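Local atomic coordinates of carboxysome shell vertex protein CcmL (Gloeobacter violaceus, PDB entry 4JW0), a protein that probably forms the pentameric vertices in the shell of the carboxysome, the polyhedral inclusion in which RuBisCO is sequestered. Residues M1-R7 / L51-F57; S18-V22 / K71-D75; E41-V47 / D75-I81. All coordinates share one frame; numbering follows the deposited sequence.

How the interactions relate
Interactions 1 and 3 lie in the body of one OB-fold barrel, their centres about 9 Å apart. Strand 54-59 pairs with strand 2-11 in interaction 1 and, along its other edge, with strand 76-81 of interaction 3, where Leu56 N lies 2.9 Å from Gly80 O and Leu56 O 3.0 Å from Ile79 N. Interaction 2 joins two loops at one end of the barrel, its centre about 12 Å from that of interaction 3 and about 20 Å from that of interaction 1. It shares Asp75 with interaction 3, and Val22 CG1 packs on Ala44 CB. In the pentamer, Met1 N of a neighbouring subunit bonds to Asp75 and Glu41, linking interaction 1 of one copy to interaction 3 of the next.

Interaction 1: M1-R7 / L51-F57; sequences MQIGRVR and LDEWVLF
Gly4 and Val55 form a hydrogen-bonded pair in an antiparallel ladder, part of the OB-fold barrel that CcmL shares with its EutN relatives. Each satisfies the other's N-H and carbonyl, Val55 N reaching Gly4 O at 2.8 Å and Gly4 N reaching Val55 O at 2.9 Å. Gln2 and Phe57 exchange the same two bonds. Past the last pair, Val6 N donates to Glu53 O and Val6 O accepts from Asp52 N, so backbone bonding continues, out of regular register, into the loop before strand 54-57. Gln2 NE2, of the side-chain amide, donates to Tyr40 O of a neighbouring subunit. Ile3 CG2 rests against Trp54 CE3 at 3.7 Å, on the other face from Phe57. Phe57 (chi1 72°) has its ring between its own N and carbonyl carbon, leaning over strand 2-7 so that CE1 lies 3.8 Å from Gln2 CB and the ring edge meets Gly4 N. Beyond the ladder, Asp52 OD1 lies between two arginines. Arg5 NH1, its guanidinium held by Gln28, interacts through charge alone at 3.5 Å. Arg7, its NH1 paired with Asp88 of another subunit, donates from NH2 to the syn side of OD1 at 2.7 Å, 31° out of the carboxylate plane.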
ATOM      1  N   MET A   1      -9.054  -4.537   6.025  1.00 17.75           N
ATOM      2  CA  MET A   1      -8.795  -4.122   7.430  1.00 19.06           C
ATOM      3  C   MET A   1      -7.986  -5.193   8.142  1.00 19.04           C
ATOM      4  O   MET A   1      -8.043  -6.372   7.784  1.00 19.42           O
ATOM      5  CB  MET A   1     -10.112  -3.904   8.179  1.00 17.96           C
ATOM      6  CG  MET A   1     -10.892  -2.675   7.752  1.00 25.50           C
ATOM      7  SD  MET A   1     -11.799  -2.868   6.206  1.00 25.81           S
ATOM      8  CE  MET A   1     -13.149  -3.931   6.721  1.00 26.67           C
ATOM      9  N   GLN A   2      -7.223  -4.777   9.147  1.00 22.69           N
ATOM     10  CA  GLN A   2      -6.533  -5.711  10.016  1.00 18.24           C
ATOM     11  C   GLN A   2      -7.018  -5.532  11.450  1.00 17.57           C
ATOM     12  O   GLN A   2      -7.670  -4.540  11.786  1.00 19.69           O
ATOM     13  CB  GLN A   2      -5.018  -5.498   9.954  1.00 19.62           C
ATOM     14  CG  GLN A   2      -4.391  -5.804   8.603  1.00 24.09           C
ATOM     15  CD  GLN A   2      -4.315  -7.288   8.315  1.00 26.01           C
ATOM     16  OE1 GLN A   2      -3.739  -8.055   9.083  1.00 33.61           O
ATOM     17  NE2 GLN A   2      -4.906  -7.703   7.205  1.00 29.67           N
ATOM     18  N   ILE A   3      -6.691  -6.509  12.288  1.00 19.21           N
ATOM     19  CA  ILE A   3      -7.007  -6.447  13.707  1.00 21.99           C
ATOM     20  C   ILE A   3      -5.778  -5.954  14.453  1.00 22.07           C
ATOM     21  O   ILE A   3      -4.662  -6.394  14.189  1.00 20.32           O
ATOM     22  CB  ILE A   3      -7.429  -7.823  14.247  1.00 18.69           C
ATOM     23  CG1 ILE A   3      -8.644  -8.337  13.470  1.00 22.25           C
ATOM     24  CG2 ILE A   3      -7.740  -7.749  15.749  1.00 21.39           C
ATOM     25  CD1 ILE A   3      -8.924  -9.809  13.650  1.00 26.41           C
ATOM     26  N   GLY A   4      -5.985  -5.013  15.362  1.00 21.44           N
ATOM     27  CA  GLY A   4      -4.914  -4.515  16.197  1.00 21.12           C
ATOM     28  C   GLY A   4      -5.331  -4.505  17.648  1.00 25.06           C
ATOM     29  O   GLY A   4      -6.520  -4.488  17.967  1.00 22.36           O
ATOM     30  N   ARG A   5      -4.340  -4.516  18.528  1.00 21.84           N
ATOM     31  CA  ARG A   5      -4.574  -4.422  19.961  1.00 22.38           C
ATOM     32  C   ARG A   5      -4.025  -3.082  20.444  1.00 18.72           C
ATOM     33  O   ARG A   5      -2.918  -2.689  20.074  1.00 21.59           O
ATOM     34  CB  ARG A   5      -3.887  -5.605  20.655  1.00 29.47           C
ATOM     35  CG  ARG A   5      -3.784  -5.524  22.162  1.00 42.34           C
ATOM     36  CD  ARG A   5      -3.236  -6.837  22.729  1.00 35.45           C
ATOM     37  NE  ARG A   5      -1.772  -6.914  22.686  1.00 53.30           N
ATOM     38  CZ  ARG A   5      -0.987  -7.135  23.744  1.00 65.18           C
ATOM     39  NH1 ARG A   5      -1.503  -7.309  24.958  1.00 48.57           N
ATOM     40  NH2 ARG A   5       0.334  -7.186  23.593  1.00 34.97           N
ATOM     41  N   VAL A   6      -4.810  -2.356  21.235  1.00 20.10           N
ATOM     42  CA  VAL A   6      -4.396  -1.033  21.675  1.00 20.64           C
ATOM     43  C   VAL A   6      -3.321  -1.165  22.745  1.00 24.07           C
ATOM     44  O   VAL A   6      -3.549  -1.793  23.785  1.00 23.58           O
ATOM     45  CB  VAL A   6      -5.565  -0.210  22.243  1.00 20.43           C
ATOM     46  CG1 VAL A   6      -5.072   1.148  22.702  1.00 20.79           C
ATOM     47  CG2 VAL A   6      -6.675  -0.053  21.211  1.00 21.68           C
ATOM     48  N   ARG A   7      -2.157  -0.573  22.492  1.00 24.12           N
ATOM     49  CA  ARG A   7      -1.032  -0.663  23.426  1.00 28.86           C
ATOM     50  C   ARG A   7      -0.708   0.657  24.114  1.00 32.39           C
ATOM     51  O   ARG A   7      -0.067   0.664  25.157  1.00 30.74           O
ATOM     52  CB  ARG A   7       0.220  -1.174  22.711  1.00 27.21           C
ATOM     53  CG  ARG A   7       0.114  -2.610  22.220  1.00 30.39           C
ATOM     54  CD  ARG A   7       0.477  -3.624  23.293  1.00 57.87           C
ATOM     55  NE  ARG A   7      -0.429  -3.596  24.444  1.00 69.50           N
ATOM     56  CZ  ARG A   7      -0.045  -3.459  25.714  1.00 59.99           C
ATOM     57  NH1 ARG A   7       1.237  -3.326  26.035  1.00 53.52           N
ATOM     58  NH2 ARG A   7      -0.957  -3.449  26.678  1.00 52.60           N
ATOM     59  N   LEU A  51      -6.914   0.677  26.395  1.00 26.70           N
ATOM     60  CA  LEU A  51      -5.810  -0.268  26.452  1.00 25.56           C
ATOM     61  C   LEU A  51      -6.266  -1.721  26.352  1.00 28.46           C
ATOM     62  O   LEU A  51      -7.223  -2.123  27.007  1.00 26.86           O
ATOM     63  CB  LEU A  51      -5.051  -0.074  27.761  1.00 30.16           C
ATOM     64  CG  LEU A  51      -3.582  -0.474  27.766  1.00 42.90           C
ATOM     65  CD1 LEU A  51      -2.742   0.605  27.087  1.00 46.37           C
ATOM     66  CD2 LEU A  51      -3.123  -0.722  29.198  1.00 52.72           C
ATOM     67  N   ASP A  52      -5.561  -2.489  25.522  1.00 23.16           N
ATOM     68  CA  ASP A  52      -5.769  -3.930  25.346  1.00 26.66           C
ATOM     69  C   ASP A  52      -7.034  -4.323  24.577  1.00 27.17           C
ATOM     70  O   ASP A  52      -7.255  -5.502  24.295  1.00 26.81           O
ATOM     71  CB  ASP A  52      -5.713  -4.666  26.690  1.00 31.67           C
ATOM     72  CG  ASP A  52      -4.298  -4.765  27.243  1.00 47.28           C
ATOM     73  OD1 ASP A  52      -3.341  -4.729  26.441  1.00 49.84           O
ATOM     74  OD2 ASP A  52      -4.141  -4.880  28.477  1.00 63.18           O
ATOM     75  N   GLU A  53      -7.857  -3.350  24.210  1.00 25.81           N
ATOM     76  CA  GLU A  53      -9.014  -3.649  23.380  1.00 21.57           C
ATOM     77  C   GLU A  53      -8.575  -4.029  21.972  1.00 23.57           C
ATOM     78  O   GLU A  53      -7.562  -3.540  21.479  1.00 24.38           O
ATOM     79  CB  GLU A  53      -9.964  -2.454  23.341  1.00 26.36           C
ATOM     80  CG  GLU A  53     -10.682  -2.209  24.657  1.00 35.46           C
ATOM     81  CD  GLU A  53     -11.861  -1.266  24.516  1.00 37.77           C
ATOM     82  OE1 GLU A  53     -11.649  -0.083  24.196  1.00 41.57           O
ATOM     83  OE2 GLU A  53     -13.005  -1.707  24.730  1.00 35.72           O
ATOM     84  N   TRP A  54      -9.324  -4.926  21.338  1.00 21.30           N
ATOM     85  CA  TRP A  54      -9.078  -5.272  19.949  1.00 20.76           C
ATOM     86  C   TRP A  54      -9.866  -4.322  19.070  1.00 21.98           C
ATOM     87  O   TRP A  54     -11.029  -4.040  19.345  1.00 22.30           O
ATOM     88  CB  TRP A  54      -9.505  -6.708  19.647  1.00 22.60           C
ATOM     89  CG  TRP A  54      -8.525  -7.756  20.074  1.00 30.46           C
ATOM     90  CD1 TRP A  54      -7.586  -7.653  21.056  1.00 31.71           C
ATOM     91  CD2 TRP A  54      -8.388  -9.069  19.523  1.00 24.46           C
ATOM     92  NE1 TRP A  54      -6.874  -8.828  21.152  1.00 32.32           N
ATOM     93  CE2 TRP A  54      -7.350  -9.713  20.223  1.00 29.23           C
ATOM     94  CE3 TRP A  54      -9.046  -9.766  18.509  1.00 23.51           C
ATOM     95  CZ2 TRP A  54      -6.955 -11.015  19.939  1.00 33.45           C
ATOM     96  CZ3 TRP A  54      -8.653 -11.061  18.230  1.00 33.64           C
ATOM     97  CH2 TRP A  54      -7.617 -11.671  18.942  1.00 30.23           C
ATOM     98  N   VAL A  55      -9.234  -3.828  18.013  1.00 23.15           N
ATOM     99  CA  VAL A  55      -9.920  -2.953  17.078  1.00 19.06           C
ATOM    100  C   VAL A  55      -9.723  -3.419  15.644  1.00 17.76           C
ATOM    101  O   VAL A  55      -8.755  -4.117  15.325  1.00 18.92           O
ATOM    102  CB  VAL A  55      -9.415  -1.496  17.190  1.00 18.80           C
ATOM    103  CG1 VAL A  55      -9.622  -0.967  18.591  1.00 20.51           C
ATOM    104  CG2 VAL A  55      -7.946  -1.406  16.786  1.00 21.21           C
ATOM    105  N   LEU A  56     -10.659  -3.038  14.783  1.00 20.21           N
ATOM    106  CA  LEU A  56     -10.441  -3.100  13.349  1.00 18.06           C
ATOM    107  C   LEU A  56      -9.906  -1.749  12.922  1.00 17.30           C
ATOM    108  O   LEU A  56     -10.394  -0.711  13.388  1.00 16.51           O
ATOM    109  CB  LEU A  56     -11.742  -3.365  12.599  1.00 23.54           C
ATOM    110  CG  LEU A  56     -12.320  -4.775  12.593  1.00 26.79           C
ATOM    111  CD1 LEU A  56     -13.665  -4.741  11.868  1.00 27.93           C
ATOM    112  CD2 LEU A  56     -11.375  -5.778  11.940  1.00 22.05           C
ATOM    113  N   PHE A  57      -8.907  -1.746  12.048  1.00 18.51           N
ATOM    114  CA  PHE A  57      -8.405  -0.489  11.521  1.00 16.71           C
ATOM    115  C   PHE A  57      -8.135  -0.589  10.033  1.00 18.51           C
ATOM    116  O   PHE A  57      -7.853  -1.669   9.504  1.00 17.63           O
ATOM    117  CB  PHE A  57      -7.166  -0.002  12.288  1.00 19.40           C
ATOM    118  CG  PHE A  57      -5.918  -0.802  12.030  1.00 19.54           C
ATOM    119  CD1 PHE A  57      -5.673  -1.973  12.732  1.00 17.67           C
ATOM    120  CD2 PHE A  57      -4.970  -0.361  11.114  1.00 23.07           C
ATOM    121  CE1 PHE A  57      -4.517  -2.706  12.512  1.00 20.50           C
ATOM    122  CE2 PHE A  57      -3.810  -1.090  10.888  1.00 21.90           C
ATOM    123  CZ  PHE A  57      -3.585  -2.266  11.587  1.00 24.50           C
TER

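Interaction 2: S18-V22 / K71-D75; sequences SMVGV and KRPVD
Ser18 O takes a weak hydrogen bond from Arg72 NE, 3.0 Å long but bent to 130° at the hydrogen. The arginine chain runs extended from CG to NE along segment 18-22, and CG and CD pass the same carbonyl oxygen on the way. Its guanidinium then slides under Val22: CG2 sits 3.5 Å above the plane, offset toward the rim, while Ser18 O stays at the edge. Outside the two segments, Ser69 OG takes a weak bond from Arg72 NH1. Segment 18-22 keeps its shape through a type II turn from Met19 to Val22, closed by Val22 N on Met19 O; at the phi of Gly21, 97°, a CB would jam against Val20 O. Across from it, Pro73 centres an inverse gamma turn. Its CD meets Ser18 OG at 3.1 Å and Met19 SD at 3.7 Å, the methionine and proline lying alongside, antiparallel. The loops lead into strands 24-30 and 76-81, and a neighbouring subunit packs close by, its Ile79 on Met19 and its Ser58 OG bonded to Pro73 O. With one weak hydrogen bond between 18-22 and 71-75, the contact probably relies mainly on packing of Met19 on Pro73 and of Val22 on the Arg72 guanidinium.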
ATOM      1  N   SER A  18      -3.603  20.782  10.635  1.00 33.99           N
ATOM      2  CA  SER A  18      -4.779  19.996  10.292  1.00 34.75           C
ATOM      3  C   SER A  18      -4.964  18.793  11.215  1.00 32.89           C
ATOM      4  O   SER A  18      -6.037  18.190  11.244  1.00 36.49           O
ATOM      5  CB  SER A  18      -4.692  19.516   8.847  1.00 32.46           C
ATOM      6  OG  SER A  18      -3.510  18.765   8.629  1.00 39.98           O
ATOM      7  N   MET A  19      -3.925  18.445  11.968  1.00 29.16           N
ATOM      8  CA  MET A  19      -3.976  17.268  12.838  1.00 27.37           C
ATOM      9  C   MET A  19      -4.370  17.579  14.281  1.00 32.55           C
ATOM     10  O   MET A  19      -4.436  16.680  15.120  1.00 39.36           O
ATOM     11  CB  MET A  19      -2.629  16.549  12.811  1.00 29.29           C
ATOM     12  CG  MET A  19      -2.276  15.959  11.449  1.00 25.04           C
ATOM     13  SD  MET A  19      -3.512  14.791  10.856  1.00 29.44           S
ATOM     14  CE  MET A  19      -3.464  13.605  12.201  1.00 35.65           C
ATOM     15  N   VAL A  20      -4.640  18.845  14.578  1.00 33.85           N
ATOM     16  CA  VAL A  20      -5.069  19.213  15.920  1.00 32.65           C
ATOM     17  C   VAL A  20      -6.382  18.520  16.266  1.00 30.57           C
ATOM     18  O   VAL A  20      -7.305  18.485  15.456  1.00 36.14           O
ATOM     19  CB  VAL A  20      -5.240  20.736  16.062  1.00 41.78           C
ATOM     20  CG1 VAL A  20      -5.917  21.076  17.381  1.00 35.46           C
ATOM     21  CG2 VAL A  20      -3.894  21.426  15.952  1.00 31.32           C
ATOM     22  N   GLY A  21      -6.450  17.959  17.470  1.00 33.47           N
ATOM     23  CA  GLY A  21      -7.656  17.310  17.950  1.00 35.88           C
ATOM     24  C   GLY A  21      -7.642  15.803  17.772  1.00 32.74           C
ATOM     25  O   GLY A  21      -8.463  15.088  18.352  1.00 36.66           O
ATOM     26  N   VAL A  22      -6.710  15.314  16.965  1.00 32.35           N
ATOM     27  CA  VAL A  22      -6.662  13.897  16.635  1.00 29.16           C
ATOM     28  C   VAL A  22      -5.930  13.109  17.716  1.00 26.52           C
ATOM     29  O   VAL A  22      -4.815  13.452  18.092  1.00 29.17           O
ATOM     30  CB  VAL A  22      -5.960  13.678  15.290  1.00 30.98           C
ATOM     31  CG1 VAL A  22      -5.931  12.199  14.938  1.00 29.92           C
ATOM     32  CG2 VAL A  22      -6.649  14.482  14.199  1.00 33.47           C
ATOM     33  N   LYS A  71      -9.435  16.301   4.677  1.00 22.92           N
ATOM     34  CA  LYS A  71      -8.198  16.907   4.199  1.00 27.52           C
ATOM     35  C   LYS A  71      -7.062  16.769   5.209  1.00 23.87           C
ATOM     36  O   LYS A  71      -6.119  17.557   5.198  1.00 25.81           O
ATOM     37  CB  LYS A  71      -8.423  18.384   3.857  1.00 24.50           C
ATOM     38  CG  LYS A  71      -9.171  18.617   2.553  1.00 44.33           C
ATOM     39  CD  LYS A  71      -9.131  20.089   2.150  1.00 66.36           C
ATOM     40  CE  LYS A  71      -9.349  20.273   0.655  1.00 95.11           C
ATOM     41  NZ  LYS A  71      -9.279  21.707   0.248  1.00 79.95           N
ATOM     42  N   ARG A  72      -7.149  15.766   6.079  1.00 20.60           N
ATOM     43  CA  ARG A  72      -6.082  15.488   7.030  1.00 21.10           C
ATOM     44  C   ARG A  72      -5.083  14.491   6.461  1.00 18.44           C
ATOM     45  O   ARG A  72      -5.469  13.532   5.797  1.00 22.89           O
ATOM     46  CB  ARG A  72      -6.645  14.919   8.323  1.00 25.71           C
ATOM     47  CG  ARG A  72      -7.306  15.942   9.215  1.00 31.39           C
ATOM     48  CD  ARG A  72      -7.637  15.332  10.562  1.00 30.50           C
ATOM     49  NE  ARG A  72      -8.370  16.271  11.405  1.00 39.12           N
ATOM     50  CZ  ARG A  72      -9.370  15.939  12.215  1.00 45.88           C
ATOM     51  NH1 ARG A  72      -9.779  14.681  12.315  1.00 50.55           N
ATOM     52  NH2 ARG A  72      -9.968  16.875  12.937  1.00 43.12           N
ATOM     53  N   PRO A  73      -3.788  14.710   6.729  1.00 19.58           N
ATOM     54  CA  PRO A  73      -2.754  13.787   6.244  1.00 17.87           C
ATOM     55  C   PRO A  73      -2.644  12.535   7.116  1.00 17.89           C
ATOM     56  O   PRO A  73      -1.573  12.225   7.646  1.00 21.99           O
ATOM     57  CB  PRO A  73      -1.475  14.628   6.315  1.00 20.26           C
ATOM     58  CG  PRO A  73      -1.742  15.628   7.393  1.00 23.50           C
ATOM     59  CD  PRO A  73      -3.213  15.923   7.341  1.00 19.53           C
ATOM     60  N   VAL A  74      -3.758  11.819   7.244  1.00 18.09           N
ATOM     61  CA  VAL A  74      -3.816  10.603   8.052  1.00 15.93           C
ATOM     62  C   VAL A  74      -4.004   9.381   7.162  1.00 15.39           C
ATOM     63  O   VAL A  74      -4.759   9.423   6.188  1.00 21.17           O
ATOM     64  CB  VAL A  74      -4.970  10.648   9.078  1.00 24.53           C
ATOM     65  CG1 VAL A  74      -4.662  11.646  10.163  1.00 40.87           C
ATOM     66  CG2 VAL A  74      -6.296  10.983   8.397  1.00 23.75           C
ATOM     67  N   ASP A  75      -3.332   8.288   7.511  1.00 19.01           N
ATOM     68  CA  ASP A  75      -3.332   7.096   6.668  1.00 19.22           C
ATOM     69  C   ASP A  75      -3.688   5.822   7.439  1.00 16.97           C
ATOM     70  O   ASP A  75      -3.501   4.713   6.936  1.00 17.61           O
ATOM     71  CB  ASP A  75      -1.968   6.929   6.000  1.00 21.20           C
ATOM     72  CG  ASP A  75      -0.885   6.547   6.991  1.00 25.19           C
ATOM     73  OD1 ASP A  75      -1.126   6.702   8.208  1.00 22.69           O
ATOM     74  OD2 ASP A  75       0.196   6.080   6.562  1.00 23.60           O
TER

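Interaction 3: E41-V47 / D75-I81; sequences EVAADGV and DAVVIGI
Ala44 joins the two backbones through both its own N and its own O. Its N donates to Ala76 O at 3.0 Å, arriving from above the carbonyl plane, and its O accepts from Val78 N at 2.9 Å in a bond that is almost straight (177°). Val77 CA adds a CH contact to the same Ala44 O. Around this bridge the side chains are small: Ala43 CB packs on Ala76 CB and on Val78 CG2, each at 4.0 Å. Beyond it Val47 folds back over strand 76-81; with CG1 anti to the backbone N (chi1 176°), CG1 lies against Ile81 CD1 and CG2 against Val78 O. Strands 39-44 and 76-81 are the outermost of the chain's five-stranded antiparallel sheet, and their meeting closes that sheet into the barrel of the OB fold; the segments cross at 65°, which fits a single bridge rather than a long ladder. On its other edge, strand 76-81 has a classic bulge, where Ile79 and Gly80 together stand against Leu56. Val47 is set by an Asx turn, in which Asp45 OD1 accepts from Val47 N at 2.9 Å, while Gly48 N and Ala49 N hold the carboxylate as well. A water passes between Gly46 N and Val78 O. At the opposite end Glu41 OE2 and Asp75 OD1 stand 4.3 Å apart, a like-charged pair that the N-terminal amine of Met1 from a neighbouring subunit probably offsets by bonding to both. One water joins Glu41 OE2 to Asp75 OD2, another joins it to the backbone O of Asp75, and Arg59 NH2 of the same chain forms a salt bridge to Glu41 OE1.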
ATOM      1  N   GLU A  41       1.036  -0.159  14.146  1.00 17.54           N
ATOM      2  CA  GLU A  41       0.565   0.973  13.359  1.00 18.89           C
ATOM      3  C   GLU A  41       0.055   2.010  14.338  1.00 19.92           C
ATOM      4  O   GLU A  41      -0.516   1.657  15.374  1.00 22.72           O
ATOM      5  CB  GLU A  41      -0.573   0.551  12.418  1.00 20.42           C
ATOM      6  CG  GLU A  41      -1.005   1.636  11.419  1.00 23.09           C
ATOM      7  CD  GLU A  41      -0.097   1.711  10.188  1.00 27.93           C
ATOM      8  OE1 GLU A  41       0.559   0.702   9.862  1.00 34.52           O
ATOM      9  OE2 GLU A  41      -0.040   2.778   9.537  1.00 31.08           O
ATOM     10  N   VAL A  42       0.281   3.285  14.040  1.00 17.34           N
ATOM     11  CA  VAL A  42      -0.329   4.357  14.820  1.00 19.15           C
ATOM     12  C   VAL A  42      -1.550   4.853  14.056  1.00 17.65           C
ATOM     13  O   VAL A  42      -1.453   5.243  12.892  1.00 20.62           O
ATOM     14  CB  VAL A  42       0.648   5.516  15.091  1.00 20.38           C
ATOM     15  CG1 VAL A  42      -0.028   6.595  15.910  1.00 18.86           C
ATOM     16  CG2 VAL A  42       1.891   5.006  15.811  1.00 22.42           C
ATOM     17  N   ALA A  43      -2.704   4.815  14.709  1.00 19.30           N
ATOM     18  CA  ALA A  43      -3.961   5.119  14.051  1.00 18.89           C
ATOM     19  C   ALA A  43      -4.719   6.237  14.752  1.00 22.38           C
ATOM     20  O   ALA A  43      -4.663   6.380  15.974  1.00 21.85           O
ATOM     21  CB  ALA A  43      -4.822   3.865  13.976  1.00 20.06           C
ATOM     22  N   ALA A  44      -5.424   7.036  13.962  1.00 19.38           N
ATOM     23  CA  ALA A  44      -6.341   8.025  14.502  1.00 24.66           C
ATOM     24  C   ALA A  44      -7.539   7.310  15.113  1.00 22.35           C
ATOM     25  O   ALA A  44      -8.103   6.395  14.507  1.00 21.67           O
ATOM     26  CB  ALA A  44      -6.794   8.974  13.415  1.00 22.16           C
ATOM     27  N   ASP A  45      -7.929   7.734  16.309  1.00 21.30           N
ATOM     28  CA  ASP A  45      -9.033   7.097  17.016  1.00 19.76           C
ATOM     29  C   ASP A  45     -10.141   8.082  17.346  1.00 25.69           C
ATOM     30  O   ASP A  45     -10.022   8.876  18.284  1.00 22.84           O
ATOM     31  CB  ASP A  45      -8.557   6.441  18.310  1.00 21.72           C
ATOM     32  CG  ASP A  45      -9.694   5.754  19.063  1.00 28.83           C
ATOM     33  OD1 ASP A  45     -10.671   5.324  18.407  1.00 24.14           O
ATOM     34  OD2 ASP A  45      -9.620   5.646  20.307  1.00 26.78           O
ATOM     35  N   GLY A  46     -11.221   8.013  16.575  1.00 24.90           N
ATOM     36  CA  GLY A  46     -12.424   8.772  16.859  1.00 24.27           C
ATOM     37  C   GLY A  46     -13.512   7.877  17.426  1.00 28.12           C
ATOM     38  O   GLY A  46     -14.642   8.324  17.652  1.00 26.29           O
ATOM     39  N   VAL A  47     -13.176   6.612  17.660  1.00 21.65           N
ATOM     40  CA  VAL A  47     -14.119   5.667  18.247  1.00 23.29           C
ATOM     41  C   VAL A  47     -14.036   5.707  19.773  1.00 26.03           C
ATOM     42  O   VAL A  47     -15.057   5.741  20.463  1.00 29.52           O
ATOM     43  CB  VAL A  47     -13.857   4.238  17.755  1.00 30.01           C
ATOM     44  CG1 VAL A  47     -14.779   3.252  18.460  1.00 24.84           C
ATOM     45  CG2 VAL A  47     -14.056   4.161  16.248  1.00 23.84           C
ATOM     46  N   ASP A  75      -3.332   8.288   7.511  1.00 19.01           N
ATOM     47  CA  ASP A  75      -3.332   7.096   6.668  1.00 19.22           C
ATOM     48  C   ASP A  75      -3.688   5.822   7.439  1.00 16.97           C
ATOM     49  O   ASP A  75      -3.501   4.713   6.936  1.00 17.61           O
ATOM     50  CB  ASP A  75      -1.968   6.929   6.000  1.00 21.20           C
ATOM     51  CG  ASP A  75      -0.885   6.547   6.991  1.00 25.19           C
ATOM     52  OD1 ASP A  75      -1.126   6.702   8.208  1.00 22.69           O
ATOM     53  OD2 ASP A  75       0.196   6.080   6.562  1.00 23.60           O
ATOM     54  N   ALA A  76      -4.188   5.983   8.660  1.00 17.52           N
ATOM     55  CA  ALA A  76      -4.654   4.848   9.444  1.00 18.84           C
ATOM     56  C   ALA A  76      -5.724   5.318  10.408  1.00 16.10           C
ATOM     57  O   ALA A  76      -5.590   6.363  11.049  1.00 17.74           O
ATOM     58  CB  ALA A  76      -3.512   4.197  10.187  1.00 17.58           C
ATOM     59  N   VAL A  77      -6.794   4.542  10.503  1.00 16.87           N
ATOM     60  CA  VAL A  77      -7.951   4.933  11.287  1.00 19.35           C
ATOM     61  C   VAL A  77      -8.552   3.725  11.999  1.00 19.44           C
ATOM     62  O   VAL A  77      -8.690   2.652  11.417  1.00 17.51           O
ATOM     63  CB  VAL A  77      -9.028   5.590  10.391  1.00 18.50           C
ATOM     64  CG1 VAL A  77      -9.511   4.609   9.322  1.00 22.02           C
ATOM     65  CG2 VAL A  77     -10.185   6.097  11.219  1.00 20.65           C
ATOM     66  N   VAL A  78      -8.902   3.913  13.266  1.00 17.90           N
ATOM     67  CA  VAL A  78      -9.652   2.916  14.015  1.00 15.90           C
ATOM     68  C   VAL A  78     -11.102   3.032  13.575  1.00 14.58           C
ATOM     69  O   VAL A  78     -11.690   4.108  13.663  1.00 17.88           O
ATOM     70  CB  VAL A  78      -9.566   3.172  15.540  1.00 18.22           C
ATOM     71  CG1 VAL A  78     -10.477   2.224  16.308  1.00 19.90           C
ATOM     72  CG2 VAL A  78      -8.129   3.044  16.028  1.00 20.21           C
ATOM     73  N   ILE A  79     -11.685   1.936  13.106  1.00 19.41           N
ATOM     74  CA  ILE A  79     -13.064   1.997  12.638  1.00 16.58           C
ATOM     75  C   ILE A  79     -14.037   1.288  13.570  1.00 20.17           C
ATOM     76  O   ILE A  79     -15.239   1.528  13.496  1.00 23.10           O
ATOM     77  CB  ILE A  79     -13.205   1.464  11.206  1.00 21.29           C
ATOM     78  CG1 ILE A  79     -12.946  -0.038  11.151  1.00 21.90           C
ATOM     79  CG2 ILE A  79     -12.265   2.225  10.276  1.00 22.91           C
ATOM     80  CD1 ILE A  79     -13.165  -0.637   9.782  1.00 31.05           C
ATOM     81  N   GLY A  80     -13.531   0.426  14.447  1.00 20.07           N
ATOM     82  CA  GLY A  80     -14.399  -0.246  15.395  1.00 22.37           C
ATOM     83  C   GLY A  80     -13.690  -1.012  16.484  1.00 17.61           C
ATOM     84  O   GLY A  80     -12.607  -1.548  16.279  1.00 20.56           O
ATOM     85  N   ILE A  81     -14.318  -1.060  17.654  1.00 18.27           N
ATOM     86  CA  ILE A  81     -13.889  -1.955  18.714  1.00 20.74           C
ATOM     87  C   ILE A  81     -14.528  -3.317  18.470  1.00 20.42           C
ATOM     88  O   ILE A  81     -15.737  -3.425  18.253  1.00 21.78           O
ATOM     89  CB  ILE A  81     -14.286  -1.417  20.097  1.00 21.63           C
ATOM     90  CG1 ILE A  81     -13.549  -0.107  20.372  1.00 23.14           C
ATOM     91  CG2 ILE A  81     -13.979  -2.454  21.182  1.00 27.27           C
ATOM     92  CD1 ILE A  81     -14.155   0.729  21.497  1.00 29.35           C
TER
HETATM   93  O   HOH W   1       1.761   4.282   7.455  1.00 33.31           O
HETATM   94  O   HOH W   2      -1.222   3.092   7.041  1.00 36.03           O
HETATM   95  O   HOH W   3     -11.720   6.605  14.182  1.00 21.88           O